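Local coordinates for Peptide/nickel transport system substrate-binding protein (Listeria monocytogenes serotype 1/2a, PDB 5KZT) that binds peptides, one of which it holds in this complex, and probably hands them on to a membrane transporter for uptake, at residues P317-V322 with S340-E345; I301-Y306 with A490-Y495; S271-K276 with F420-W425; E334-E339 with K472-M477. All coordinates share one frame; numbering follows the deposited sequence. Where two conformers were deposited one is given.

In the fold
The four contacts illustrate how chemistry changes with place in a fold. Interaction 3, closest to the middle of the chain, is fully buried antiparallel sheet, ruled by paired backbone bonds. Interaction 2 is buried too, but joins a helix to strand 491-503, which pairs with the strand 264-277 of interaction 3, and it relies on a lysine held by carbonyls as well as on apolar packing. Interaction 1 lies between two loops and is only partly buried; it meets all three others, and Lys303 and Gln492 of interaction 2 reach its carbonyls. Interaction 4, far from the centre yet still buried, packs helix on helix through aromatic rings and polar ends, touching neither interaction 2 nor interaction 3.

Interaction 1 of 4, residues P317-V322 with S340-E345; sequences PANNLV and SGKHLE
Asn320 reaches across to Gly341 and His343 with its side-chain amide. Its CG is beside the backbone N (chi1 -60°), which turns the amide to the loop 340-345. From CB outward, CG and OD1 both stand 3.7 Å from Gly341 O, whereas ND2 closes on that same Gly341 O at 2.8 Å in a hydrogen bond that enters tilted from the carbonyl plane. ND2 also lies 3.7 Å from CD2 of His343, at the edge of the imidazole, with the amide and ring planes almost perpendicular. Glu481 OE2 is a second acceptor for ND2. The imidazole is itself fixed in rotation, because its NE2 donates to Ser340 OG (2.9 Å), a hydroxyl also bonded to Glu481 OE2, and its ND1 is bonded to Thr486. One residue earlier, Asn319 O takes the backbone N-H of His343 at 2.9 Å, while its CB lies 3.9 Å from Lys342 CB. Gly341, with positive phi, is where the chain leaves helix 336-340, so the contact ties that helix's exit to the loop after strand 316-317. Helix 471-487 supplies Glu481 and packs on His343; on the strand side, Ala318 bonds through its backbone to Leu494 in strand 491-503.

Interaction 2 of 4, residues I301-Y306 with A490-Y495; sequences IDKQSY and AIQPLY
Lys303 puts its ammonium group on main-chain oxygens rather than on a carboxylate: NZ bonds to Pro493 O at 2.8 Å, and Ala318 O and Leu344 O are two further acceptors. Three carbonyls thus surround a buried nitrogen and probably stabilise its charge. Beyond CG the lysine is extended, and this carries CD past Leu494 O (3.7 Å) and NZ on to Pro493 O. Gln492 NE2 sits 3.3 Å from Lys303 NZ, but both are donors; the amide spends its hydrogens on Leu344 O and Ala298 O instead. Farther along, Tyr306 and Tyr495 lie with their planes 25° apart and slid so far that they hardly overlap, meeting where Tyr306 CE2 approaches Tyr495 CD1 at 3.5 Å. Their hydroxyls have other business: Tyr306 OH is bonded to Ser382, and Tyr495 OH to a basic side chain of the bound peptide, so this packing borders the ligand site. Leu494 and Tyr495 form a classic beta bulge opposite Phe273 of strand 264-277. The start of helix 303-311 packs on strand 491-503 and also on helix 377-393, whose Ile386 touches both Ile301 and Tyr306.

Interaction 3 of 4, residues S271-K276 with F420-W425; sequences STFYIK and FSMSGW
Strands 271-276 and 420-425 run antiparallel at 153°, with Thr272-Trp425, Tyr274-Ser423 and Lys276-Ser421 as hydrogen-bonded pairs, each joined by two backbone bonds; the central pair is tight, Tyr274 N to Ser423 O and Ser423 N to Tyr274 O both being 2.8 Å. Between the first two pairs, Phe273 and Gly424 form a non-hydrogen-bonded pair with CA atoms only 4.0 Å apart. Here the phenyl ring lies across the glycine, whose CA sits over the ring centre at 3.9 Å from the centroid, a CH-pi contact. Met422 CG meets the edge of the same ring at CD2. Tyr274 has CG between its backbone N and carbonyl carbon (chi1 51°), which swings the phenol back across the strand pair; one face receives Ser423 O, and its OH comes to 3.9 Å from Trp425 CB, the two side chains running alongside. Lys276 bends at chi3 as it crosses Ser423, CD passing 3.3 Å from Ser423 OG, and ends in a salt bridge with Asp413. The Gly424 backbone bonds the bound peptide, and Ser271 OG bonds an acidic side chain of the peptide, so this pair helps form the binding cleft. Strand 491-503 flanks 264-277, and strand 367-374 flanks 420-425.

Interaction 4 of 4, residues E334-E339 with K472-M477; sequences EDYTKE and KRWDEM
Tyr336 and Trp474 both place CG anti to the backbone N (chi1 -180° and 175°), and these torsions send each ring out to meet the other in an offset edge-to-face aromatic pair between helices 336-340 and 471-487. The ring centroid of Tyr336 is 5.7 Å from that of the six-membered ring of Trp474; CD2 of the tyrosine stands over the indole face, near its rim, while Tyr336 CB packs against Trp474 CH2 at 3.8 Å. At the start of the shorter helix, Asp335 is the N-cap, its OD1 accepting from Thr337 N. The polar ends add a bond on each ring. Tyr336 OH donates to Met477 O at 2.7 Å, coming from above the carbonyl plane. Glu339, extended beyond CG, crosses the indole at about a right angle; its other oxygen, OE2, is close to Asp329, which might raise the pKa of one of the two acids. At the indole edge, Trp474 NE1 gives a nearly straight, in-plane bond of 2.7 Å to the syn lone pair of Glu339 OE1.

Interaction 1 of 4, residues P317-V322 with S340-E345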
loop_
_atom_site.group_PDB
_atom_site.type_symbol
_atom_site.label_atom_id
_atom_site.label_comp_id
_atom_site.label_asym_id
_atom_site.label_seq_id
_atom_site.Cartn_x
_atom_site.Cartn_y
_atom_site.Cartn_z
ATOM N N PRO A 317 7.314 1.915 17.975
ATOM C CA PRO A 317 6.913 0.516 18.082
ATOM C C PRO A 317 5.431 0.320 17.890
ATOM O O PRO A 317 4.638 1.174 18.280
ATOM C CB PRO A 317 7.309 0.144 19.508
ATOM C CG PRO A 317 8.477 1.014 19.780
ATOM C CD PRO A 317 8.084 2.329 19.169
ATOM N N ALA A 318 5.087 -0.799 17.259
ATOM C CA ALA A 318 3.715 -1.189 17.007
ATOM C C ALA A 318 3.460 -2.476 17.769
ATOM O O ALA A 318 4.273 -3.404 17.708
ATOM C CB ALA A 318 3.508 -1.418 15.523
ATOM N N ASN A 319 2.345 -2.510 18.491
ATOM C CA ASN A 319 1.826 -3.725 19.132
ATOM C C ASN A 319 0.398 -4.017 18.663
ATOM O O ASN A 319 -0.397 -4.684 19.352
ATOM C CB ASN A 319 1.878 -3.546 20.635
ATOM C CG ASN A 319 3.283 -3.302 21.138
ATOM O OD1 ASN A 319 3.596 -2.225 21.639
ATOM N ND2 ASN A 319 4.134 -4.280 21.000
ATOM N N ASN A 320 0.081 -3.476 17.484
ATOM C CA ASN A 320 -1.173 -3.650 16.786
ATOM C C ASN A 320 -0.888 -3.624 15.285
ATOM O O ASN A 320 0.022 -2.919 14.808
ATOM C CB ASN A 320 -2.140 -2.515 17.073
ATOM C CG ASN A 320 -2.483 -2.385 18.541
ATOM O OD1 ASN A 320 -1.732 -1.782 19.301
ATOM N ND2 ASN A 320 -3.616 -2.954 18.941
ATOM N N LEU A 321 -1.692 -4.356 14.533
ATOM C CA LEU A 321 -1.705 -4.254 13.084
ATOM C C LEU A 321 -2.280 -2.919 12.633
ATOM O O LEU A 321 -1.729 -2.259 11.734
ATOM C CB LEU A 321 -2.531 -5.393 12.486
ATOM C CG LEU A 321 -2.766 -5.310 10.994
ATOM C CD1 LEU A 321 -1.448 -5.238 10.239
ATOM C CD2 LEU A 321 -3.626 -6.487 10.548
ATOM N N VAL A 322 -3.399 -2.533 13.241
ATOM C CA VAL A 322 -4.052 -1.265 12.943
ATOM C C VAL A 322 -3.240 -0.158 13.625
ATOM O O VAL A 322 -2.906 -0.280 14.789
ATOM C CB VAL A 322 -5.523 -1.254 13.403
ATOM C CG1 VAL A 322 -6.141 0.136 13.241
ATOM C CG2 VAL A 322 -6.326 -2.316 12.646
ATOM N N SER A 340 -8.533 -2.332 21.399
ATOM C CA SER A 340 -7.895 -3.625 21.146
ATOM C C SER A 340 -6.860 -3.993 22.208
ATOM O O SER A 340 -6.655 -5.177 22.493
ATOM C CB SER A 340 -7.210 -3.620 19.784
ATOM O OG SER A 340 -6.915 -4.940 19.369
ATOM N N GLY A 341 -6.196 -2.975 22.760
ATOM C CA GLY A 341 -5.036 -3.169 23.622
ATOM C C GLY A 341 -3.797 -3.620 22.874
ATOM O O GLY A 341 -3.807 -3.819 21.632
ATOM N N LYS A 342 -2.720 -3.801 23.626
ATOM C CA LYS A 342 -1.463 -4.260 23.042
ATOM C C LYS A 342 -1.491 -5.777 22.847
ATOM O O LYS A 342 -2.124 -6.483 23.614
ATOM C CB LYS A 342 -0.278 -3.846 23.905
ATOM C CG LYS A 342 -0.065 -2.347 23.951
ATOM C CD LYS A 342 1.059 -2.001 24.911
ATOM C CE LYS A 342 1.436 -0.527 24.884
ATOM N NZ LYS A 342 0.265 0.377 25.098
ATOM N N HIS A 343 -0.807 -6.243 21.802
ATOM C CA HIS A 343 -0.609 -7.657 21.530
ATOM C C HIS A 343 0.855 -7.956 21.257
ATOM O O HIS A 343 1.559 -7.106 20.708
ATOM C CB HIS A 343 -1.424 -8.052 20.303
ATOM C CG HIS A 343 -2.844 -7.633 20.383
ATOM N ND1 HIS A 343 -3.828 -8.441 20.908
ATOM C CD2 HIS A 343 -3.449 -6.474 20.035
ATOM C CE1 HIS A 343 -4.981 -7.798 20.870
ATOM N NE2 HIS A 343 -4.777 -6.600 20.353
ATOM N N LEU A 344 1.298 -9.158 21.638
ATOM C CA LEU A 344 2.649 -9.663 21.333
ATOM C C LEU A 344 3.756 -8.639 21.642
ATOM O O LEU A 344 4.542 -8.240 20.768
ATOM C CB LEU A 344 2.749 -10.114 19.867
ATOM C CG LEU A 344 1.714 -11.151 19.399
ATOM C CD1 LEU A 344 1.792 -11.299 17.876
ATOM C CD2 LEU A 344 1.882 -12.489 20.085
ATOM N N GLU A 345 3.784 -8.219 22.899
ATOM C CA GLU A 345 4.798 -7.299 23.393
ATOM C C GLU A 345 6.146 -7.988 23.552
ATOM O O GLU A 345 6.218 -9.136 23.986
ATOM C CB GLU A 345 4.356 -6.678 24.721
ATOM C CG GLU A 345 3.131 -5.784 24.574
ATOM C CD GLU A 345 2.711 -5.133 25.881
ATOM O OE1 GLU A 345 3.365 -4.170 26.307
ATOM O OE2 GLU A 345 1.706 -5.570 26.467
#

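Interaction 2 of 4, residues I301-Y306 with A490-Y495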
loop_
_atom_site.group_PDB
_atom_site.type_symbol
_atom_site.label_atom_id
_atom_site.label_comp_id
_atom_site.label_asym_id
_atom_site.label_seq_id
_atom_site.Cartn_x
_atom_site.Cartn_y
_atom_site.Cartn_z
ATOM N N ILE A 301 12.163 -9.690 19.570
ATOM C CA ILE A 301 12.673 -8.487 18.903
ATOM C C ILE A 301 12.372 -7.244 19.743
ATOM O O ILE A 301 11.215 -6.867 19.948
ATOM C CB ILE A 301 12.131 -8.343 17.472
ATOM C CG1 ILE A 301 12.551 -9.561 16.633
ATOM C CG2 ILE A 301 12.654 -7.069 16.806
ATOM C CD1 ILE A 301 11.828 -9.720 15.305
ATOM N N ASP A 302 13.432 -6.605 20.227
ATOM C CA ASP A 302 13.311 -5.362 20.976
ATOM C C ASP A 302 12.828 -4.261 20.036
ATOM O O ASP A 302 13.635 -3.590 19.376
ATOM C CB ASP A 302 14.650 -4.985 21.628
ATOM C CG ASP A 302 14.522 -3.829 22.611
ATOM O OD1 ASP A 302 13.500 -3.109 22.590
ATOM O OD2 ASP A 302 15.442 -3.643 23.422
ATOM N N LYS A 303 11.514 -4.063 19.993
ATOM C CA LYS A 303 10.900 -3.120 19.028
ATOM C C LYS A 303 11.329 -1.676 19.314
ATOM O O LYS A 303 11.541 -0.890 18.387
ATOM C CB LYS A 303 9.374 -3.180 19.046
ATOM C CG LYS A 303 8.774 -4.573 18.973
ATOM C CD LYS A 303 7.277 -4.524 18.783
ATOM C CE LYS A 303 6.670 -5.900 18.999
ATOM N NZ LYS A 303 5.224 -5.933 18.668
ATOM N N GLN A 304 11.448 -1.331 20.593
ATOM C CA GLN A 304 11.830 0.028 20.976
ATOM C C GLN A 304 13.226 0.338 20.470
ATOM O O GLN A 304 13.449 1.380 19.844
ATOM C CB GLN A 304 11.741 0.224 22.495
ATOM C CG GLN A 304 11.930 1.668 22.965
ATOM C CD GLN A 304 10.810 2.547 22.465
ATOM O OE1 GLN A 304 9.646 2.301 22.786
ATOM N NE2 GLN A 304 11.141 3.562 21.650
ATOM N N SER A 305 14.157 -0.582 20.717
ATOM C CA SER A 305 15.541 -0.417 20.297
ATOM C C SER A 305 15.633 -0.347 18.779
ATOM O O SER A 305 16.357 0.494 18.248
ATOM C CB SER A 305 16.408 -1.560 20.820
ATOM O OG SER A 305 17.740 -1.381 20.417
ATOM N N TYR A 306 14.879 -1.220 18.104
ATOM C CA TYR A 306 14.759 -1.199 16.650
ATOM C C TYR A 306 14.469 0.213 16.139
ATOM O O TYR A 306 15.231 0.751 15.336
ATOM C CB TYR A 306 13.665 -2.171 16.169
ATOM C CG TYR A 306 13.555 -2.212 14.674
ATOM C CD1 TYR A 306 14.339 -3.089 13.932
ATOM C CD2 TYR A 306 12.695 -1.359 13.990
ATOM C CE1 TYR A 306 14.263 -3.129 12.554
ATOM C CE2 TYR A 306 12.619 -1.387 12.607
ATOM C CZ TYR A 306 13.404 -2.284 11.895
ATOM O OH TYR A 306 13.339 -2.330 10.525
ATOM N N ALA A 490 -0.183 -14.847 13.743
ATOM C CA ALA A 490 -0.142 -14.921 12.265
ATOM C C ALA A 490 0.985 -14.046 11.710
ATOM O O ALA A 490 1.642 -14.405 10.719
ATOM C CB ALA A 490 -1.473 -14.451 11.691
ATOM N N ILE A 491 1.138 -12.879 12.335
ATOM C CA ILE A 491 2.177 -11.874 11.999
ATOM C C ILE A 491 2.658 -11.216 13.275
ATOM O O ILE A 491 2.066 -11.421 14.327
ATOM C CB ILE A 491 1.620 -10.758 11.108
ATOM C CG1 ILE A 491 0.447 -10.038 11.785
ATOM C CG2 ILE A 491 1.198 -11.324 9.764
ATOM C CD1 ILE A 491 0.106 -8.736 11.138
ATOM N N GLN A 492 3.710 -10.413 13.182
ATOM C CA GLN A 492 4.187 -9.624 14.324
ATOM C C GLN A 492 4.400 -8.173 13.913
ATOM O O GLN A 492 5.406 -7.848 13.292
ATOM C CB GLN A 492 5.482 -10.208 14.922
ATOM C CG GLN A 492 6.142 -9.387 16.050
ATOM C CD GLN A 492 5.235 -9.092 17.249
ATOM O OE1 GLN A 492 4.071 -8.743 17.085
ATOM N NE2 GLN A 492 5.778 -9.224 18.470
ATOM N N PRO A 493 3.455 -7.287 14.271
ATOM C CA PRO A 493 3.716 -5.854 14.122
ATOM C C PRO A 493 5.038 -5.430 14.781
ATOM O O PRO A 493 5.335 -5.855 15.896
ATOM C CB PRO A 493 2.517 -5.216 14.796
ATOM C CG PRO A 493 1.418 -6.206 14.537
ATOM C CD PRO A 493 2.076 -7.540 14.720
ATOM N N LEU A 494 5.810 -4.609 14.073
ATOM C CA LEU A 494 7.111 -4.166 14.550
ATOM C C LEU A 494 7.090 -2.672 14.808
ATOM O O LEU A 494 7.435 -2.250 15.904
ATOM C CB LEU A 494 8.208 -4.525 13.543
ATOM C CG LEU A 494 9.305 -5.428 14.106
ATOM C CD1 LEU A 494 10.176 -6.003 13.008
ATOM C CD2 LEU A 494 10.144 -4.667 15.134
ATOM N N TYR A 495 6.692 -1.887 13.805
ATOM C CA TYR A 495 6.602 -0.426 13.947
ATOM C C TYR A 495 5.516 0.241 13.129
ATOM O O TYR A 495 5.058 -0.288 12.112
ATOM C CB TYR A 495 7.958 0.222 13.649
ATOM C CG TYR A 495 8.475 0.147 12.209
ATOM C CD1 TYR A 495 9.277 -0.909 11.780
ATOM C CD2 TYR A 495 8.215 1.166 11.302
ATOM C CE1 TYR A 495 9.783 -0.956 10.493
ATOM C CE2 TYR A 495 8.720 1.128 10.014
ATOM C CZ TYR A 495 9.499 0.071 9.607
ATOM O OH TYR A 495 9.995 0.030 8.309
#

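Interaction 3 of 4, residues S271-K276 with F420-W425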
loop_
_atom_site.group_PDB
_atom_site.type_symbol
_atom_site.label_atom_id
_atom_site.label_comp_id
_atom_site.label_asym_id
_atom_site.label_seq_id
_atom_site.Cartn_x
_atom_site.Cartn_y
_atom_site.Cartn_z
ATOM N N SER A 271 0.989 3.724 8.532
ATOM C CA SER A 271 1.318 2.433 7.959
ATOM C C SER A 271 1.959 1.589 9.041
ATOM O O SER A 271 2.600 2.130 9.958
ATOM C CB SER A 271 2.259 2.628 6.778
ATOM O OG SER A 271 1.587 3.364 5.766
ATOM N N THR A 272 1.766 0.275 8.942
ATOM C CA THR A 272 2.319 -0.674 9.896
ATOM C C THR A 272 3.260 -1.630 9.169
ATOM O O THR A 272 2.898 -2.188 8.122
ATOM C CB THR A 272 1.194 -1.481 10.540
ATOM O OG1 THR A 272 0.302 -0.570 11.199
ATOM C CG2 THR A 272 1.754 -2.502 11.544
ATOM N N PHE A 273 4.463 -1.792 9.719
ATOM C CA PHE A 273 5.427 -2.760 9.241
ATOM C C PHE A 273 5.420 -3.945 10.194
ATOM O O PHE A 273 5.358 -3.772 11.416
ATOM C CB PHE A 273 6.815 -2.135 9.120
ATOM C CG PHE A 273 7.060 -1.517 7.777
ATOM C CD1 PHE A 273 6.484 -0.296 7.454
ATOM C CD2 PHE A 273 7.780 -2.194 6.811
ATOM C CE1 PHE A 273 6.676 0.272 6.203
ATOM C CE2 PHE A 273 7.987 -1.628 5.567
ATOM C CZ PHE A 273 7.431 -0.399 5.257
ATOM N N TYR A 274 5.417 -5.142 9.623
ATOM C CA TYR A 274 5.218 -6.342 10.398
ATOM C C TYR A 274 6.008 -7.465 9.791
ATOM O O TYR A 274 6.317 -7.450 8.599
ATOM C CB TYR A 274 3.741 -6.717 10.492
ATOM C CG TYR A 274 3.002 -6.763 9.169
ATOM C CD1 TYR A 274 2.388 -5.618 8.672
ATOM C CD2 TYR A 274 2.908 -7.940 8.420
ATOM C CE1 TYR A 274 1.701 -5.622 7.475
ATOM C CE2 TYR A 274 2.217 -7.956 7.205
ATOM C CZ TYR A 274 1.615 -6.791 6.746
ATOM O OH TYR A 274 0.933 -6.747 5.558
ATOM N N ILE A 275 6.299 -8.446 10.634
ATOM C CA ILE A 275 6.910 -9.695 10.206
ATOM C C ILE A 275 5.801 -10.615 9.692
ATOM O O ILE A 275 4.837 -10.892 10.422
ATOM C CB ILE A 275 7.634 -10.415 11.370
ATOM C CG1 ILE A 275 8.648 -9.500 12.064
ATOM C CG2 ILE A 275 8.294 -11.702 10.874
ATOM C CD1 ILE A 275 9.836 -9.113 11.230
ATOM N N LYS A 276 5.955 -11.117 8.472
ATOM C CA LYS A 276 5.123 -12.207 7.956
ATOM C C LYS A 276 5.770 -13.580 8.165
ATOM O O LYS A 276 6.936 -13.783 7.846
ATOM C CB LYS A 276 4.849 -11.993 6.472
ATOM C CG LYS A 276 3.962 -10.797 6.182
ATOM C CD LYS A 276 3.604 -10.684 4.712
ATOM C CE LYS A 276 2.548 -11.681 4.304
ATOM N NZ LYS A 276 2.145 -11.416 2.913
ATOM N N PHE A 420 10.219 -16.058 6.184
ATOM C CA PHE A 420 9.634 -14.925 6.867
ATOM C C PHE A 420 10.222 -13.647 6.295
ATOM O O PHE A 420 11.292 -13.682 5.676
ATOM C CB PHE A 420 9.672 -15.043 8.408
ATOM C CG PHE A 420 11.040 -14.950 9.063
ATOM C CD1 PHE A 420 12.158 -15.586 8.563
ATOM C CD2 PHE A 420 11.168 -14.267 10.269
ATOM C CE1 PHE A 420 13.388 -15.501 9.218
ATOM C CE2 PHE A 420 12.391 -14.186 10.933
ATOM C CZ PHE A 420 13.501 -14.807 10.408
ATOM N N SER A 421 9.507 -12.537 6.479
ATOM C CA SER A 421 9.847 -11.309 5.785
ATOM C C SER A 421 9.390 -10.080 6.529
ATOM O O SER A 421 8.528 -10.156 7.409
ATOM C CB SER A 421 9.207 -11.313 4.391
ATOM O OG SER A 421 7.782 -11.174 4.460
ATOM N N MET A 422 9.989 -8.956 6.164
ATOM C CA MET A 422 9.599 -7.646 6.667
ATOM C C MET A 422 8.630 -7.099 5.636
ATOM O O MET A 422 9.019 -6.870 4.491
ATOM C CB MET A 422 10.812 -6.735 6.757
ATOM C CG MET A 422 10.489 -5.297 7.142
ATOM S SD MET A 422 10.058 -5.158 8.893
ATOM C CE MET A 422 11.686 -5.225 9.590
ATOM N N SER A 423 7.380 -6.903 6.020
ATOM C CA SER A 423 6.401 -6.319 5.094
ATOM C C SER A 423 5.710 -5.148 5.711
ATOM O O SER A 423 5.801 -4.928 6.898
ATOM C CB SER A 423 5.400 -7.361 4.668
ATOM O OG SER A 423 6.093 -8.541 4.234
ATOM N N GLY A 424 5.036 -4.367 4.886
ATOM C CA GLY A 424 4.284 -3.234 5.399
ATOM C C GLY A 424 3.009 -3.014 4.646
ATOM O O GLY A 424 2.919 -3.345 3.452
ATOM N N TRP A 425 2.031 -2.434 5.344
ATOM C CA TRP A 425 0.773 -2.082 4.740
ATOM C C TRP A 425 0.397 -0.684 5.121
ATOM O O TRP A 425 0.416 -0.336 6.305
ATOM C CB TRP A 425 -0.321 -3.052 5.171
ATOM C CG TRP A 425 -1.575 -2.911 4.391
ATOM C CD1 TRP A 425 -2.735 -2.315 4.798
ATOM C CD2 TRP A 425 -1.811 -3.390 3.078
ATOM N NE1 TRP A 425 -3.683 -2.388 3.811
ATOM C CE2 TRP A 425 -3.149 -3.052 2.743
ATOM C CE3 TRP A 425 -1.031 -4.082 2.145
ATOM C CZ2 TRP A 425 -3.722 -3.382 1.509
ATOM C CZ3 TRP A 425 -1.591 -4.404 0.915
ATOM C CH2 TRP A 425 -2.931 -4.060 0.611
#

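Interaction 4 of 4, residues E334-E339 with K472-M477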
loop_
_atom_site.group_PDB
_atom_site.type_symbol
_atom_site.label_atom_id
_atom_site.label_comp_id
_atom_site.label_asym_id
_atom_site.label_seq_id
_atom_site.Cartn_x
_atom_site.Cartn_y
_atom_site.Cartn_z
ATOM N N GLU A 334 -13.447 6.506 20.469
ATOM C CA GLU A 334 -12.156 6.038 20.983
ATOM C C GLU A 334 -11.379 5.280 19.923
ATOM O O GLU A 334 -11.954 4.572 19.094
ATOM C CB GLU A 334 -12.335 5.165 22.229
ATOM C CG GLU A 334 -12.870 5.894 23.442
ATOM C CD GLU A 334 -11.881 6.868 24.071
ATOM O OE1 GLU A 334 -10.719 6.985 23.642
ATOM O OE2 GLU A 334 -12.294 7.542 25.009
ATOM N N ASP A 335 -10.055 5.432 19.960
ATOM C CA ASP A 335 -9.136 4.777 19.023
ATOM C C ASP A 335 -9.265 3.259 19.068
ATOM O O ASP A 335 -9.237 2.660 20.159
ATOM C CB ASP A 335 -7.690 5.145 19.365
ATOM C CG ASP A 335 -6.729 4.884 18.231
ATOM O OD1 ASP A 335 -6.800 3.826 17.564
ATOM O OD2 ASP A 335 -5.867 5.770 18.001
ATOM N N TYR A 336 -9.390 2.654 17.885
ATOM C CA TYR A 336 -9.361 1.183 17.732
ATOM C C TYR A 336 -8.262 0.535 18.567
ATOM O O TYR A 336 -8.525 -0.441 19.275
ATOM C CB TYR A 336 -9.127 0.822 16.261
ATOM C CG TYR A 336 -9.078 -0.665 15.967
ATOM C CD1 TYR A 336 -7.894 -1.390 16.128
ATOM C CD2 TYR A 336 -10.209 -1.347 15.501
ATOM C CE1 TYR A 336 -7.834 -2.745 15.850
ATOM C CE2 TYR A 336 -10.149 -2.706 15.210
ATOM C CZ TYR A 336 -8.968 -3.398 15.385
ATOM O OH TYR A 336 -8.896 -4.758 15.113
ATOM N N THR A 337 -7.039 1.086 18.497
ATOM C CA THR A 337 -5.894 0.494 19.220
ATOM C C THR A 337 -6.021 0.509 20.742
ATOM O O THR A 337 -5.549 -0.417 21.400
ATOM C CB THR A 337 -4.538 1.144 18.850
ATOM O OG1 THR A 337 -4.569 2.543 19.116
ATOM C CG2 THR A 337 -4.227 0.921 17.436
ATOM N N LYS A 338 -6.650 1.542 21.299
ATOM C CA LYS A 338 -6.933 1.592 22.747
ATOM C C LYS A 338 -7.949 0.490 23.151
ATOM O O LYS A 338 -7.777 -0.187 24.173
ATOM C CB LYS A 338 -7.418 3.004 23.133
ATOM C CG LYS A 338 -7.769 3.226 24.596
ATOM C CD LYS A 338 -8.521 4.543 24.819
ATOM C CE LYS A 338 -8.857 4.779 26.291
ATOM N NZ LYS A 338 -9.735 3.716 26.851
ATOM N N GLU A 339 -8.980 0.294 22.336
ATOM C CA GLU A 339 -9.983 -0.763 22.580
ATOM C C GLU A 339 -9.408 -2.163 22.386
ATOM O O GLU A 339 -9.763 -3.074 23.113
ATOM C CB GLU A 339 -11.224 -0.573 21.694
ATOM C CG GLU A 339 -11.907 0.766 21.921
ATOM C CD GLU A 339 -13.170 0.945 21.120
ATOM O OE1 GLU A 339 -13.309 0.341 20.035
ATOM O OE2 GLU A 339 -14.020 1.710 21.583
ATOM N N LYS A 472 -21.997 -3.147 15.889
ATOM C CA LYS A 472 -21.650 -4.580 15.937
ATOM C C LYS A 472 -20.476 -4.935 15.023
ATOM O O LYS A 472 -19.611 -5.704 15.418
ATOM C CB LYS A 472 -22.856 -5.480 15.616
ATOM C CG LYS A 472 -23.855 -5.574 16.760
ATOM C CD LYS A 472 -24.616 -6.894 16.747
ATOM C CE LYS A 472 -25.645 -6.971 17.868
ATOM N NZ LYS A 472 -26.726 -5.949 17.714
ATOM N N ARG A 473 -20.449 -4.371 13.811
ATOM C CA ARG A 473 -19.329 -4.585 12.881
ATOM C C ARG A 473 -18.035 -4.102 13.514
ATOM O O ARG A 473 -17.040 -4.826 13.538
ATOM C CB ARG A 473 -19.572 -3.861 11.554
ATOM C CG ARG A 473 -18.412 -3.928 10.570
ATOM C CD ARG A 473 -18.806 -3.505 9.166
ATOM N NE ARG A 473 -17.629 -3.361 8.304
ATOM C CZ ARG A 473 -16.828 -2.283 8.252
ATOM N NH1 ARG A 473 -17.060 -1.203 9.005
ATOM N NH2 ARG A 473 -15.777 -2.287 7.434
ATOM N N TRP A 474 -18.065 -2.878 14.038
ATOM C CA TRP A 474 -16.880 -2.303 14.683
ATOM C C TRP A 474 -16.391 -3.195 15.828
ATOM O O TRP A 474 -15.216 -3.578 15.857
ATOM C CB TRP A 474 -17.170 -0.887 15.197
ATOM C CG TRP A 474 -16.024 -0.326 15.966
ATOM C CD1 TRP A 474 -15.812 -0.411 17.317
ATOM C CD2 TRP A 474 -14.915 0.374 15.425
ATOM N NE1 TRP A 474 -14.618 0.204 17.647
ATOM C CE2 TRP A 474 -14.051 0.694 16.501
ATOM C CE3 TRP A 474 -14.564 0.773 14.132
ATOM C CZ2 TRP A 474 -12.868 1.426 16.322
ATOM C CZ3 TRP A 474 -13.372 1.479 13.947
ATOM C CH2 TRP A 474 -12.541 1.800 15.040
ATOM N N ASP A 475 -17.292 -3.548 16.746
ATOM C CA ASP A 475 -16.911 -4.362 17.917
ATOM C C ASP A 475 -16.244 -5.685 17.513
ATOM O O ASP A 475 -15.261 -6.110 18.123
ATOM C CB ASP A 475 -18.108 -4.633 18.853
ATOM C CG ASP A 475 -18.692 -3.354 19.466
ATOM O OD1 ASP A 475 -18.032 -2.300 19.411
ATOM O OD2 ASP A 475 -19.822 -3.406 19.986
ATOM N N GLU A 476 -16.775 -6.310 16.468
ATOM C CA GLU A 476 -16.219 -7.553 15.959
ATOM C C GLU A 476 -14.839 -7.354 15.353
ATOM O O GLU A 476 -13.948 -8.150 15.620
ATOM C CB GLU A 476 -17.179 -8.200 14.960
ATOM C CG GLU A 476 -18.487 -8.657 15.601
ATOM C CD GLU A 476 -18.324 -9.865 16.517
ATOM O OE1 GLU A 476 -18.155 -10.989 15.997
ATOM O OE2 GLU A 476 -18.396 -9.700 17.763
ATOM N N MET A 477 -14.645 -6.271 14.599
ATOM C CA MET A 477 -13.312 -5.944 14.067
ATOM C C MET A 477 -12.269 -5.780 15.174
ATOM O O MET A 477 -11.130 -6.193 15.009
ATOM C CB MET A 477 -13.364 -4.696 13.162
ATOM C CG MET A 477 -14.018 -4.970 11.807
ATOM S SD MET A 477 -13.848 -3.679 10.564
ATOM C CE MET A 477 -14.648 -2.317 11.405
#